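Local coordinates for enterobactin synthetase component F-related protein (Vibrio cholerae serotype O1, PDB 4OXI) that binds glycyl-adenosine-5'-phosphate and probably activates glycine with ATP for a lipopolysaccharide modification that gives resistance to antimicrobial peptides, at residues A[336-341]-A[506-511]; A[395-400]-A[416-421]; A[450-455]-A[464-469]. One frame throughout, in Å; residues are numbered along the deposited sequence.

Interaction 1: A[336-341]-A[506-511]; sequences CGQALL and SGYASG. With GAP (glycyl-adenosine-5'-phosphate), chain B.
Y508 lays its ring against Q338 and points its hydroxyl at the backbone of A339, so that one aromatic side chain carries most of this loop-to-loop contact. OH donates a hydrogen bond to the carbonyl oxygen of A339, which lies at the ring edge and in its plane; the modelled separation of OH from A339 O, 2.4 Å, is very short and its exact value doubtful. Both ring faces are covered. S506, two residues back in the same loop, sets CB 3.7 Å above the plane of the Y508 ring, over its centre, while Q338 places its amide on the opposite face, offset toward the rim. Amide and ring planes are 39° apart, and Q338 NE2 comes within 3.5 Å of Y508 CD1. The Q338 chain runs extended beyond CG (chi2 178°), which carries the amide across to the ring face, and OE1 is held by T311. Packing is also tight where L341, at the N-cap of helix 342-352, pushes CD1 to 3.5 Å from S506 CA; the hydroxyl of S506 turns instead to E314.

The contact is looser beyond the Q338 amide. There a water bridges the loops, accepting a weak bond from Q338 NE2 at 3.1 Å and donating to A509 O at 3.0 Å.

The back of the 336-341 loop faces the ligand: G337 N lies 3.0 Å from N7 of the adenine, and A339 N 3.3 Å from its C2. The loop after strand 332-336 forms one wall of the adenine pocket, as in other adenylate-forming enzymes, and the 506-511 segment packs against its outer side.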
loop_
_atom_site.group_PDB
_atom_site.type_symbol
_atom_site.label_atom_id
_atom_site.label_comp_id
_atom_site.label_asym_id
_atom_site.label_seq_id
_atom_site.Cartn_x
_atom_site.Cartn_y
_atom_site.Cartn_z
ATOM N N CYS A 336 -4.112 -9.812 0.383
ATOM C CA CYS A 336 -3.202 -9.376 1.433
ATOM C C CYS A 336 -3.903 -8.361 2.295
ATOM O O CYS A 336 -4.780 -7.628 1.811
ATOM C CB CYS A 336 -1.962 -8.710 0.830
ATOM S SG CYS A 336 -0.655 -8.315 2.053
ATOM N N GLY A 337 -3.528 -8.303 3.568
ATOM C CA GLY A 337 -3.959 -7.198 4.401
ATOM C C GLY A 337 -4.822 -7.540 5.595
ATOM O O GLY A 337 -4.769 -6.831 6.604
ATOM N N GLN A 338 -5.628 -8.595 5.469
ATOM C CA GLN A 338 -6.537 -9.035 6.524
ATOM C C GLN A 338 -6.601 -10.548 6.508
ATOM O O GLN A 338 -6.267 -11.174 5.493
ATOM C CB GLN A 338 -7.958 -8.529 6.269
ATOM C CG GLN A 338 -8.036 -7.133 5.751
ATOM C CD GLN A 338 -9.453 -6.706 5.461
ATOM O OE1 GLN A 338 -9.844 -6.560 4.297
ATOM N NE2 GLN A 338 -10.238 -6.498 6.522
ATOM N N ALA A 339 -7.065 -11.130 7.611
ATOM C CA ALA A 339 -7.243 -12.579 7.709
ATOM C C ALA A 339 -8.095 -13.100 6.561
ATOM O O ALA A 339 -9.202 -12.603 6.316
ATOM C CB ALA A 339 -7.860 -12.963 9.048
ATOM N N LEU A 340 -7.553 -14.072 5.828
ATOM C CA LEU A 340 -8.280 -14.680 4.717
ATOM C C LEU A 340 -9.046 -15.876 5.260
ATOM O O LEU A 340 -8.448 -16.820 5.780
ATOM C CB LEU A 340 -7.306 -15.123 3.621
ATOM C CG LEU A 340 -7.899 -15.773 2.374
ATOM C CD1 LEU A 340 -8.896 -14.831 1.716
ATOM C CD2 LEU A 340 -6.803 -16.150 1.392
ATOM N N LEU A 341 -10.368 -15.835 5.180
ATOM C CA LEU A 341 -11.153 -16.957 5.681
ATOM C C LEU A 341 -11.266 -18.064 4.646
ATOM O O LEU A 341 -11.373 -17.792 3.447
ATOM C CB LEU A 341 -12.529 -16.496 6.141
ATOM C CG LEU A 341 -12.432 -15.979 7.572
ATOM C CD1 LEU A 341 -13.766 -15.551 8.092
ATOM C CD2 LEU A 341 -11.876 -17.077 8.444
ATOM N N SER A 506 -17.147 -12.328 8.022
ATOM C CA SER A 506 -15.737 -12.681 8.127
ATOM C C SER A 506 -15.038 -11.892 9.225
ATOM O O SER A 506 -13.843 -12.070 9.460
ATOM C CB SER A 506 -15.020 -12.471 6.791
ATOM O OG SER A 506 -15.741 -13.065 5.720
ATOM N N GLY A 507 -15.785 -11.021 9.897
ATOM C CA GLY A 507 -15.217 -10.183 10.938
ATOM C C GLY A 507 -14.545 -8.913 10.431
ATOM O O GLY A 507 -13.838 -8.249 11.188
ATOM N N TYR A 508 -14.754 -8.564 9.162
ATOM C CA TYR A 508 -14.159 -7.342 8.618
ATOM C C TYR A 508 -15.045 -6.148 8.976
ATOM O O TYR A 508 -16.261 -6.199 8.798
ATOM C CB TYR A 508 -13.983 -7.424 7.086
ATOM C CG TYR A 508 -13.206 -8.628 6.563
ATOM C CD1 TYR A 508 -12.233 -9.261 7.336
ATOM C CD2 TYR A 508 -13.452 -9.131 5.289
ATOM C CE1 TYR A 508 -11.530 -10.364 6.849
ATOM C CE2 TYR A 508 -12.759 -10.232 4.795
ATOM C CZ TYR A 508 -11.804 -10.840 5.577
ATOM O OH TYR A 508 -11.120 -11.922 5.088
ATOM N N ALA A 509 -14.425 -5.087 9.490
ATOM C CA ALA A 509 -15.122 -3.853 9.863
ATOM C C ALA A 509 -15.137 -2.871 8.710
ATOM O O ALA A 509 -14.089 -2.551 8.156
ATOM C CB ALA A 509 -14.447 -3.205 11.075
ATOM N N SER A 510 -16.317 -2.371 8.357
ATOM C CA SER A 510 -16.434 -1.395 7.275
ATOM C C SER A 510 -16.416 0.044 7.789
ATOM O O SER A 510 -16.401 0.992 6.995
ATOM C CB SER A 510 -17.713 -1.643 6.463
ATOM O OG SER A 510 -18.854 -1.705 7.310
ATOM N N GLY A 511 -16.425 0.206 9.112
ATOM C CA GLY A 511 -16.491 1.531 9.721
ATOM C C GLY A 511 -16.189 1.498 11.210
ATOM O O GLY A 511 -15.855 0.438 11.765
HETATM N N GAP B . 1.570 -4.506 2.946
HETATM C CA GAP B . 0.224 -5.152 2.977
HETATM C C GAP B . -0.540 -4.540 4.135
HETATM O O GAP B . -1.689 -4.841 4.399
HETATM P PA GAP B . -0.393 -2.714 6.185
HETATM O O1A GAP B . 0.860 -2.163 6.819
HETATM O O2A GAP B . -1.503 -1.783 5.726
HETATM O O3A GAP B . 0.166 -3.567 4.949
HETATM C "C5'" GAP B . -0.085 -4.679 7.894
HETATM O "O5'" GAP B . -0.982 -3.795 7.221
HETATM C "C4'" GAP B . -0.879 -5.543 8.853
HETATM O "O4'" GAP B . -1.981 -6.132 8.158
HETATM C "C3'" GAP B . -0.103 -6.737 9.363
HETATM O "O3'" GAP B . 0.715 -6.382 10.477
HETATM C "C2'" GAP B . -1.215 -7.709 9.718
HETATM O "O2'" GAP B . -1.832 -7.328 10.938
HETATM C "C1'" GAP B . -2.280 -7.421 8.692
HETATM N N9 GAP B . -2.191 -8.418 7.601
HETATM C C8 GAP B . -1.556 -8.240 6.427
HETATM N N7 GAP B . -1.674 -9.336 5.637
HETATM C C5 GAP B . -2.393 -10.249 6.326
HETATM C C6 GAP B . -2.866 -11.627 6.081
HETATM N N6 GAP B . -2.608 -12.252 4.901
HETATM N N1 GAP B . -3.578 -12.224 7.066
HETATM C C2 GAP B . -3.850 -11.605 8.239
HETATM N N3 GAP B . -3.447 -10.352 8.521
HETATM C C4 GAP B . -2.732 -9.636 7.619
HETATM O O HOH W 1 -11.998 -3.903 6.559
#

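Interaction 2: A[395-400]-A[416-421]; sequences AIINEQ and ELLLSG
A395, I396 and I397 run antiparallel to L418, L417 and E416, the two short strands lying 4.6 Å apart at their closest with their directions 141° from one another. A395 with L418 and I397 with E416 are hydrogen-bonded pairs, and I396 with L417 between them is a non-hydrogen-bonded pair. Each of the outer pairs exchanges two bonds: L418 N reaches A395 O at 2.6 Å and A395 N reaches L418 O at 3.1 Å, while I397 N to E416 O and E416 N to I397 O are both 2.9 Å. In the middle, where no N-H is shared, the CA-H of I396 makes a contact with E416 O.

The side chains of A395, I397, E416 and L418 share one face of the sheet. I397 has CG1 anti to its backbone N (chi1 176°), which leaves CG2 to lean across the strand boundary, 4.0 Å from E416 CB and 4.1 Å from L418 CD2. Beside it, E416 is extended and points the same way as I397, and A395 CB meets L418 CB at 4.2 Å. L403 and W447, on the flanking strands, continue this apolar patch around A395 and L418. I396 and L417 occupy the other face, touching only loosely through CG1 and CD1, with L461 covering both.

The carboxylate of E416 looks past the strand pair: OE2 forms a salt bridge with R467 and accepts from the backbone N of G451. Apolar carbons thus cover both faces of the strand pair, whose own polar backbone atoms are paired, and the carboxylate of E416 is probably balanced by R467 and further held by G451 N, tying these strands to the neighbouring hairpin.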
loop_
_atom_site.group_PDB
_atom_site.type_symbol
_atom_site.label_atom_id
_atom_site.label_comp_id
_atom_site.label_asym_id
_atom_site.label_seq_id
_atom_site.Cartn_x
_atom_site.Cartn_y
_atom_site.Cartn_z
ATOM N N ALA A 395 11.129 -14.791 13.051
ATOM C CA ALA A 395 11.244 -15.363 14.382
ATOM C C ALA A 395 9.964 -15.096 15.156
ATOM O O ALA A 395 9.177 -14.213 14.791
ATOM C CB ALA A 395 12.449 -14.804 15.119
ATOM N N ILE A 396 9.755 -15.870 16.215
ATOM C CA ILE A 396 8.576 -15.750 17.057
ATOM C C ILE A 396 9.062 -15.556 18.483
ATOM O O ILE A 396 9.960 -16.259 18.932
ATOM C CB ILE A 396 7.732 -17.019 16.982
ATOM C CG1 ILE A 396 7.293 -17.283 15.541
ATOM C CG2 ILE A 396 6.519 -16.931 17.894
ATOM C CD1 ILE A 396 6.577 -18.617 15.359
ATOM N N ILE A 397 8.508 -14.582 19.190
ATOM C CA ILE A 397 8.869 -14.397 20.591
ATOM C C ILE A 397 7.649 -14.664 21.459
ATOM O O ILE A 397 6.595 -14.057 21.257
ATOM C CB ILE A 397 9.495 -13.011 20.851
ATOM C CG1 ILE A 397 9.768 -12.808 22.335
ATOM C CG2 ILE A 397 8.607 -11.890 20.345
ATOM C CD1 ILE A 397 10.436 -11.476 22.630
ATOM N N ASN A 398 7.763 -15.621 22.382
ATOM C CA ASN A 398 6.612 -15.997 23.208
ATOM C C ASN A 398 6.445 -15.120 24.436
ATOM O O ASN A 398 7.236 -14.205 24.663
ATOM C CB ASN A 398 6.632 -17.486 23.600
ATOM C CG ASN A 398 7.791 -17.850 24.528
ATOM O OD1 ASN A 398 8.521 -16.985 25.018
ATOM N ND2 ASN A 398 7.959 -19.147 24.772
ATOM N N GLU A 399 5.425 -15.425 25.234
ATOM C CA GLU A 399 5.083 -14.612 26.399
ATOM C C GLU A 399 6.197 -14.572 27.432
ATOM O O GLU A 399 6.290 -13.623 28.211
ATOM C CB GLU A 399 3.790 -15.108 27.040
ATOM C CG GLU A 399 2.564 -14.859 26.189
ATOM C CD GLU A 399 1.278 -14.950 26.987
ATOM O OE1 GLU A 399 0.424 -14.048 26.837
ATOM O OE2 GLU A 399 1.120 -15.923 27.759
ATOM N N GLN A 400 7.045 -15.600 27.431
ATOM C CA GLN A 400 8.205 -15.634 28.319
ATOM C C GLN A 400 9.324 -14.714 27.824
ATOM O O GLN A 400 10.237 -14.375 28.577
ATOM C CB GLN A 400 8.738 -17.064 28.460
ATOM C CG GLN A 400 7.720 -18.164 28.175
ATOM C CD GLN A 400 6.630 -18.250 29.220
ATOM O OE1 GLN A 400 6.649 -17.528 30.218
ATOM N NE2 GLN A 400 5.672 -19.143 29.001
ATOM N N GLU A 416 4.546 -13.447 19.234
ATOM C CA GLU A 416 4.594 -12.339 18.301
ATOM C C GLU A 416 5.602 -12.603 17.191
ATOM O O GLU A 416 6.718 -13.043 17.453
ATOM C CB GLU A 416 4.938 -11.038 19.024
ATOM C CG GLU A 416 5.239 -9.898 18.068
ATOM C CD GLU A 416 5.372 -8.566 18.759
ATOM O OE1 GLU A 416 5.358 -8.540 20.007
ATOM O OE2 GLU A 416 5.480 -7.540 18.049
ATOM N N LEU A 417 5.201 -12.326 15.957
ATOM C CA LEU A 417 6.057 -12.520 14.791
ATOM C C LEU A 417 7.064 -11.388 14.659
ATOM O O LEU A 417 6.696 -10.214 14.756
ATOM C CB LEU A 417 5.196 -12.588 13.527
ATOM C CG LEU A 417 5.878 -12.996 12.226
ATOM C CD1 LEU A 417 6.469 -14.369 12.385
ATOM C CD2 LEU A 417 4.880 -12.982 11.063
ATOM N N LEU A 418 8.332 -11.741 14.434
ATOM C CA LEU A 418 9.384 -10.760 14.236
ATOM C C LEU A 418 9.888 -10.884 12.807
ATOM O O LEU A 418 10.000 -11.990 12.280
ATOM C CB LEU A 418 10.547 -11.005 15.197
ATOM C CG LEU A 418 10.259 -10.991 16.695
ATOM C CD1 LEU A 418 11.542 -11.201 17.478
ATOM C CD2 LEU A 418 9.619 -9.685 17.086
ATOM N N LEU A 419 10.193 -9.750 12.179
ATOM C CA LEU A 419 10.611 -9.755 10.784
ATOM C C LEU A 419 12.032 -9.219 10.657
ATOM O O LEU A 419 12.453 -8.344 11.425
ATOM C CB LEU A 419 9.650 -8.900 9.946
ATOM C CG LEU A 419 8.169 -9.221 10.151
ATOM C CD1 LEU A 419 7.313 -8.212 9.423
ATOM C CD2 LEU A 419 7.851 -10.628 9.665
ATOM N N SER A 420 12.770 -9.736 9.685
ATOM C CA SER A 420 14.090 -9.204 9.384
ATOM C C SER A 420 14.420 -9.496 7.931
ATOM O O SER A 420 13.642 -10.140 7.230
ATOM C CB SER A 420 15.140 -9.857 10.276
ATOM O OG SER A 420 15.208 -11.245 9.997
ATOM N N GLY A 421 15.574 -9.027 7.470
ATOM C CA GLY A 421 16.000 -9.376 6.131
ATOM C C GLY A 421 16.049 -8.176 5.213
ATOM O O GLY A 421 15.922 -7.023 5.657
#

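Interaction 3: A[450-455]-A[464-469]; sequences SGDIVT and LGRRDH. With GAP (glycyl-adenosine-5'-phosphate), chain B.
The hairpin of strands 445-457 and 460-466 carries the S-G-D sequence that probably corresponds to the ribose-binding TGD motif of adenylate-forming enzymes, and it is interrupted by a classic beta bulge in which L464 and G465 both face I453. Around that bulge I453 N donates to G465 O and L464 N to I453 O, each at 2.8 Å. D452 and R466, the adjacent non-hydrogen-bonded pair, set their side chains on the ligand face of the sheet.

D452 takes both ribose hydroxyls: O2' donates to OD1 and O3' to OD2, each at 2.6 Å. The same carboxylate is positioned by H463 at OD1 and by Y360 at OD2. R466 comes across it with the guanidinium turned almost at right angles to the carboxylate (83°), and NH1 forms a salt bridge with OD1 through a weak hydrogen bond. NH1 also donates to S450 O at 2.9 Å. A bend at chi3 (57°) turns the R466 guanidinium back so that it grips D468 side-on, NE to OD1 and NH2 to OD2, both at 2.7 Å. Four acceptor atoms thereby fix the rotation of one guanidinium, probably screening the acidic groups as well. D468 probably corresponds to the hinge residue of this family, consistent with a link between hinge and ribose site.

S450 OG accepts from D452 N, an ST turn within the strand, and is also hydrogen-bonded to L417 O. L464 reaches the other way, resting CD1 against T455 CB. R467 NH2 forms a salt bridge with E416 OE2. G451 has no side chain between itself and the arginines: its C lies under one face of the R466 guanidinium, and its CA sits 3.5 Å from the plane of the R467 guanidinium, over its centre.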
loop_
_atom_site.group_PDB
_atom_site.type_symbol
_atom_site.label_atom_id
_atom_site.label_comp_id
_atom_site.label_asym_id
_atom_site.label_seq_id
_atom_site.Cartn_x
_atom_site.Cartn_y
_atom_site.Cartn_z
ATOM N N SER A 450 6.365 -7.047 14.694
ATOM C CA SER A 450 5.223 -6.851 13.811
ATOM C C SER A 450 3.974 -6.477 14.587
ATOM O O SER A 450 3.112 -5.737 14.091
ATOM C CB SER A 450 4.959 -8.122 12.997
ATOM O OG SER A 450 4.426 -9.135 13.831
ATOM N N GLY A 451 3.868 -6.994 15.806
ATOM C CA GLY A 451 2.672 -6.783 16.604
ATOM C C GLY A 451 1.662 -7.876 16.314
ATOM O O GLY A 451 0.623 -7.973 16.983
ATOM N N ASP A 452 1.974 -8.716 15.328
ATOM C CA ASP A 452 1.068 -9.799 14.952
ATOM C C ASP A 452 1.348 -11.048 15.788
ATOM O O ASP A 452 2.504 -11.461 15.957
ATOM C CB ASP A 452 1.208 -10.129 13.461
ATOM C CG ASP A 452 0.774 -8.981 12.558
ATOM O OD1 ASP A 452 -0.385 -8.539 12.694
ATOM O OD2 ASP A 452 1.592 -8.514 11.726
ATOM N N ILE A 453 0.282 -11.645 16.306
ATOM C CA ILE A 453 0.381 -12.861 17.108
ATOM C C ILE A 453 0.141 -14.062 16.193
ATOM O O ILE A 453 -0.893 -14.123 15.519
ATOM C CB ILE A 453 -0.670 -12.854 18.248
ATOM C CG1 ILE A 453 -0.442 -11.640 19.157
ATOM C CG2 ILE A 453 -0.640 -14.167 19.038
ATOM C CD1 ILE A 453 0.997 -11.526 19.663
ATOM N N VAL A 454 1.092 -14.998 16.148
ATOM C CA VAL A 454 0.966 -16.151 15.260
ATOM C C VAL A 454 1.201 -17.474 15.975
ATOM O O VAL A 454 1.726 -17.512 17.092
ATOM C CB VAL A 454 1.964 -16.074 14.098
ATOM C CG1 VAL A 454 1.785 -14.774 13.326
ATOM C CG2 VAL A 454 3.383 -16.191 14.624
ATOM N N THR A 455 0.811 -18.562 15.317
ATOM C CA THR A 455 1.210 -19.894 15.761
ATOM C C THR A 455 1.833 -20.686 14.603
ATOM O O THR A 455 1.433 -20.526 13.450
ATOM C CB THR A 455 0.026 -20.678 16.381
ATOM O OG1 THR A 455 0.495 -21.940 16.868
ATOM C CG2 THR A 455 -1.040 -20.926 15.356
ATOM N N LEU A 464 -3.191 -15.100 14.280
ATOM C CA LEU A 464 -4.187 -15.217 15.352
ATOM C C LEU A 464 -4.813 -13.881 15.777
ATOM O O LEU A 464 -5.908 -13.849 16.345
ATOM C CB LEU A 464 -3.569 -15.911 16.568
ATOM C CG LEU A 464 -3.069 -17.335 16.310
ATOM C CD1 LEU A 464 -2.311 -17.894 17.501
ATOM C CD2 LEU A 464 -4.219 -18.262 15.934
ATOM N N GLY A 465 -4.129 -12.779 15.493
ATOM C CA GLY A 465 -4.594 -11.474 15.926
ATOM C C GLY A 465 -3.423 -10.581 16.269
ATOM O O GLY A 465 -2.299 -10.817 15.816
ATOM N N ARG A 466 -3.681 -9.562 17.080
ATOM C CA ARG A 466 -2.678 -8.558 17.400
ATOM C C ARG A 466 -2.676 -8.264 18.891
ATOM O O ARG A 466 -3.662 -8.506 19.578
ATOM C CB ARG A 466 -2.946 -7.265 16.612
ATOM C CG ARG A 466 -2.639 -7.372 15.121
ATOM C CD ARG A 466 -2.584 -6.000 14.429
ATOM N NE ARG A 466 -1.605 -5.094 15.030
ATOM C CZ ARG A 466 -0.315 -5.042 14.712
ATOM N NH1 ARG A 466 0.182 -5.873 13.799
ATOM N NH2 ARG A 466 0.487 -4.161 15.319
ATOM N N ARG A 467 -1.560 -7.743 19.389
ATOM C CA ARG A 467 -1.477 -7.348 20.789
ATOM C C ARG A 467 -1.885 -5.886 21.002
ATOM O O ARG A 467 -1.932 -5.416 22.138
ATOM C CB ARG A 467 -0.061 -7.562 21.312
ATOM C CG ARG A 467 1.011 -6.983 20.404
ATOM C CD ARG A 467 2.174 -6.429 21.227
ATOM N NE ARG A 467 3.370 -6.206 20.416
ATOM C CZ ARG A 467 3.565 -5.134 19.651
ATOM N NH1 ARG A 467 2.637 -4.181 19.580
ATOM N NH2 ARG A 467 4.685 -5.018 18.955
ATOM N N ASP A 468 -2.168 -5.165 19.916
ATOM C CA ASP A 468 -2.533 -3.751 20.021
ATOM C C ASP A 468 -3.895 -3.436 19.407
ATOM O O ASP A 468 -4.717 -4.335 19.172
ATOM C CB ASP A 468 -1.435 -2.838 19.435
ATOM C CG ASP A 468 -1.225 -3.025 17.930
ATOM O OD1 ASP A 468 -2.117 -3.569 17.245
ATOM O OD2 ASP A 468 -0.157 -2.604 17.418
ATOM N N HIS A 469 -4.131 -2.162 19.124
ATOM C CA HIS A 469 -5.413 -1.768 18.555
ATOM C C HIS A 469 -5.303 -1.235 17.122
ATOM O O HIS A 469 -6.093 -0.384 16.687
ATOM C CB HIS A 469 -6.131 -0.781 19.478
ATOM C CG HIS A 469 -6.694 -1.412 20.717
ATOM N ND1 HIS A 469 -7.614 -2.438 20.680
ATOM C CD2 HIS A 469 -6.474 -1.151 22.028
ATOM C CE1 HIS A 469 -7.933 -2.787 21.915
ATOM N NE2 HIS A 469 -7.254 -2.023 22.750
HETATM N N GAP B . 1.570 -4.506 2.946
HETATM C CA GAP B . 0.224 -5.152 2.977
HETATM C C GAP B . -0.540 -4.540 4.135
HETATM O O GAP B . -1.689 -4.841 4.399
HETATM P PA GAP B . -0.393 -2.714 6.185
HETATM O O1A GAP B . 0.860 -2.163 6.819
HETATM O O2A GAP B . -1.503 -1.783 5.726
HETATM O O3A GAP B . 0.166 -3.567 4.949
HETATM C "C5'" GAP B . -0.085 -4.679 7.894
HETATM O "O5'" GAP B . -0.982 -3.795 7.221
HETATM C "C4'" GAP B . -0.879 -5.543 8.853
HETATM O "O4'" GAP B . -1.981 -6.132 8.158
HETATM C "C3'" GAP B . -0.103 -6.737 9.363
HETATM O "O3'" GAP B . 0.715 -6.382 10.477
HETATM C "C2'" GAP B . -1.215 -7.709 9.718
HETATM O "O2'" GAP B . -1.832 -7.328 10.938
HETATM C "C1'" GAP B . -2.280 -7.421 8.692
HETATM N N9 GAP B . -2.191 -8.418 7.601
HETATM C C8 GAP B . -1.556 -8.240 6.427
HETATM N N7 GAP B . -1.674 -9.336 5.637
HETATM C C5 GAP B . -2.393 -10.249 6.326
HETATM C C6 GAP B . -2.866 -11.627 6.081
HETATM N N6 GAP B . -2.608 -12.252 4.901
HETATM N N1 GAP B . -3.578 -12.224 7.066
HETATM C C2 GAP B . -3.850 -11.605 8.239
HETATM N N3 GAP B . -3.447 -10.352 8.521
HETATM C C4 GAP B . -2.732 -9.636 7.619
#

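Overall arrangement
Interactions 1 and 3 both touch glycyl-adenosine-5'-phosphate, from different parts of it: the 336-341 loop borders the adenine and the 450-455 strand holds the ribose. Their centres are 14 Å apart and their nearest atoms about 7 Å, so the ligand rather than direct contact joins them. Interaction 2 stands one strand further out, its centre 10 Å from that of interaction 3 in the same antiparallel sheet. Those two do touch, L417 O lying 2.7 Å from S450 OG and E416 OE2 2.8 Å from R467 NH2. Interaction 2 is 23 Å from interaction 1, centre to centre, and the L417 side chain remains about 8 Å from the ligand.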